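Local coordinates for peptidase M16 inactive domain family protein (Pseudomonas fluorescens, PDB 3GWB) that is probably a hydrolase of the M16 metallopeptidase family, whose inactive domain it carries, at residues S251-Q256 with P311-L316. Numbering follows the deposited sequence.
Sequences SLMLAQ and PFMINL
Leu252 pairs with Leu316, Leu254 with Ile314 and Gln256 with Phe312 as the hydrogen-bonded pairs of an antiparallel ladder, six backbone bonds in all. The shortest runs from Ile314 N to Leu254 O at 2.8 Å; the straightest, from Leu252 N to Leu316 O, has 175° at the hydrogen. Between these rungs come weaker CA-H...O contacts, such as Asn315 CA to Leu252 O at 3.3 Å.

Among the side chains, Leu316 lays its CD2 methyl against Leu252 CB, 3.5 Å away. Its CG stands between the backbone N and the carbonyl carbon (chi1 72°), a turn that swings the branch across toward the partner strand. Cut back to an alanine, this residue would probably leave Leu252 CB and CD1 without their apolar neighbour and open a gap on that face. Beside them Leu254 and Ile314 meet more loosely, CB to CB at 4.4 Å.

The other face carries two selenomethionines whose side chains cross at an angle, the Met253 CE methyl against Met313 SE at a doubtfully short spacing; Ala255 CB lies 4.0 Å from Met313 CG.

Both strands belong to the M16 inactive domain and pair in the middle of a five-stranded mixed sheet: strand 414-419 flanks 251-256, and strand 299-303 flanks 311-316. Helix 323-340 packs on Leu254, Ile314 and Leu316, while helix 147-160 meets Met253 and Pro311 from the opposite face.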
loop_
_atom_site.group_PDB
_atom_site.type_symbol
_atom_site.label_atom_id
_atom_site.label_comp_id
_atom_site.label_asym_id
_atom_site.label_seq_id
_atom_site.Cartn_x
_atom_site.Cartn_y
_atom_site.Cartn_z
ATOM N N SER A 251 0.003 3.142 -23.071
ATOM C CA SER A 251 -1.067 2.566 -22.276
ATOM C C SER A 251 -2.304 2.396 -23.140
ATOM O O SER A 251 -2.747 3.345 -23.788
ATOM C CB SER A 251 -1.381 3.475 -21.089
ATOM O OG SER A 251 -2.665 3.190 -20.563
ATOM N N LEU A 252 -2.853 1.184 -23.145
ATOM C CA LEU A 252 -4.035 0.859 -23.935
ATOM C C LEU A 252 -5.193 0.451 -23.031
ATOM O O LEU A 252 -5.042 -0.408 -22.162
ATOM C CB LEU A 252 -3.730 -0.301 -24.887
ATOM C CG LEU A 252 -2.650 -0.140 -25.955
ATOM C CD1 LEU A 252 -2.365 -1.504 -26.576
ATOM C CD2 LEU A 252 -3.110 0.858 -27.011
HETATM N N MSE A 253 -6.353 1.057 -23.246
HETATM C CA MSE A 253 -7.529 0.731 -22.455
HETATM C C MSE A 253 -8.747 0.621 -23.360
HETATM O O MSE A 253 -9.008 1.506 -24.175
HETATM C CB MSE A 253 -7.776 1.806 -21.397
HETATM C CG MSE A 253 -6.615 2.026 -20.453
HETATM SE SE MSE A 253 -7.124 3.076 -19.089
HETATM C CE MSE A 253 -8.130 1.952 -18.174
ATOM N N LEU A 254 -9.476 -0.479 -23.223
ATOM C CA LEU A 254 -10.679 -0.708 -24.010
ATOM C C LEU A 254 -11.789 -0.954 -23.011
ATOM O O LEU A 254 -11.561 -1.562 -21.967
ATOM C CB LEU A 254 -10.529 -1.932 -24.916
ATOM C CG LEU A 254 -9.381 -1.945 -25.926
ATOM C CD1 LEU A 254 -8.074 -2.252 -25.209
ATOM C CD2 LEU A 254 -9.650 -3.004 -26.988
ATOM N N ALA A 255 -12.995 -0.493 -23.324
ATOM C CA ALA A 255 -14.098 -0.674 -22.402
ATOM C C ALA A 255 -15.455 -0.385 -23.013
ATOM O O ALA A 255 -15.564 0.192 -24.094
ATOM C CB ALA A 255 -13.892 0.223 -21.174
ATOM N N GLN A 256 -16.482 -0.808 -22.286
ATOM C CA GLN A 256 -17.872 -0.604 -22.651
ATOM C C GLN A 256 -18.638 -0.906 -21.384
ATOM O O GLN A 256 -18.055 -1.395 -20.413
ATOM C CB GLN A 256 -18.301 -1.541 -23.781
ATOM C CG GLN A 256 -18.028 -3.015 -23.561
ATOM C CD GLN A 256 -18.482 -3.850 -24.751
ATOM O OE1 GLN A 256 -19.667 -4.181 -24.883
ATOM N NE2 GLN A 256 -17.547 -4.169 -25.638
ATOM N N PRO A 311 -18.451 -0.738 -15.494
ATOM C CA PRO A 311 -17.779 -0.982 -16.766
ATOM C C PRO A 311 -17.094 -2.344 -16.923
ATOM O O PRO A 311 -16.833 -3.051 -15.950
ATOM C CB PRO A 311 -16.771 0.149 -16.813
ATOM C CG PRO A 311 -16.310 0.185 -15.369
ATOM C CD PRO A 311 -17.609 0.077 -14.595
ATOM N N PHE A 312 -16.839 -2.702 -18.174
ATOM C CA PHE A 312 -16.094 -3.901 -18.506
ATOM C C PHE A 312 -14.878 -3.231 -19.124
ATOM O O PHE A 312 -15.021 -2.374 -20.006
ATOM C CB PHE A 312 -16.776 -4.763 -19.564
ATOM C CG PHE A 312 -15.852 -5.788 -20.167
ATOM C CD1 PHE A 312 -15.493 -6.933 -19.455
ATOM C CD2 PHE A 312 -15.280 -5.574 -21.422
ATOM C CE1 PHE A 312 -14.561 -7.839 -19.976
ATOM C CE2 PHE A 312 -14.348 -6.472 -21.955
ATOM C CZ PHE A 312 -13.992 -7.612 -21.231
HETATM N N MSE A 313 -13.690 -3.615 -18.675
HETATM C CA MSE A 313 -12.485 -2.978 -19.165
HETATM C C MSE A 313 -11.308 -3.925 -19.357
HETATM O O MSE A 313 -11.157 -4.902 -18.626
HETATM C CB MSE A 313 -12.102 -1.870 -18.181
HETATM C CG MSE A 313 -11.045 -0.901 -18.651
HETATM SE SE MSE A 313 -10.846 0.410 -17.419
HETATM C CE MSE A 313 -12.557 0.964 -17.246
ATOM N N ILE A 314 -10.491 -3.624 -20.360
ATOM C CA ILE A 314 -9.289 -4.390 -20.665
ATOM C C ILE A 314 -8.169 -3.370 -20.681
ATOM O O ILE A 314 -8.312 -2.312 -21.292
ATOM C CB ILE A 314 -9.332 -5.022 -22.064
ATOM C CG1 ILE A 314 -10.448 -6.059 -22.140
ATOM C CG2 ILE A 314 -7.970 -5.639 -22.390
ATOM C CD1 ILE A 314 -10.672 -6.592 -23.544
ATOM N N ASN A 315 -7.060 -3.666 -20.014
ATOM C CA ASN A 315 -5.948 -2.723 -20.013
ATOM C C ASN A 315 -4.585 -3.393 -20.059
ATOM O O ASN A 315 -4.400 -4.501 -19.558
ATOM C CB ASN A 315 -6.022 -1.812 -18.792
ATOM C CG ASN A 315 -5.854 -2.564 -17.502
ATOM O OD1 ASN A 315 -6.763 -3.266 -17.054
ATOM N ND2 ASN A 315 -4.682 -2.438 -16.897
ATOM N N LEU A 316 -3.632 -2.704 -20.675
ATOM C CA LEU A 316 -2.275 -3.207 -20.794
ATOM C C LEU A 316 -1.355 -2.073 -21.211
ATOM O O LEU A 316 -1.807 -0.972 -21.548
ATOM C CB LEU A 316 -2.196 -4.334 -21.836
ATOM C CG LEU A 316 -2.336 -3.935 -23.314
ATOM C CD1 LEU A 316 -1.857 -5.070 -24.205
ATOM C CD2 LEU A 316 -3.777 -3.591 -23.622
#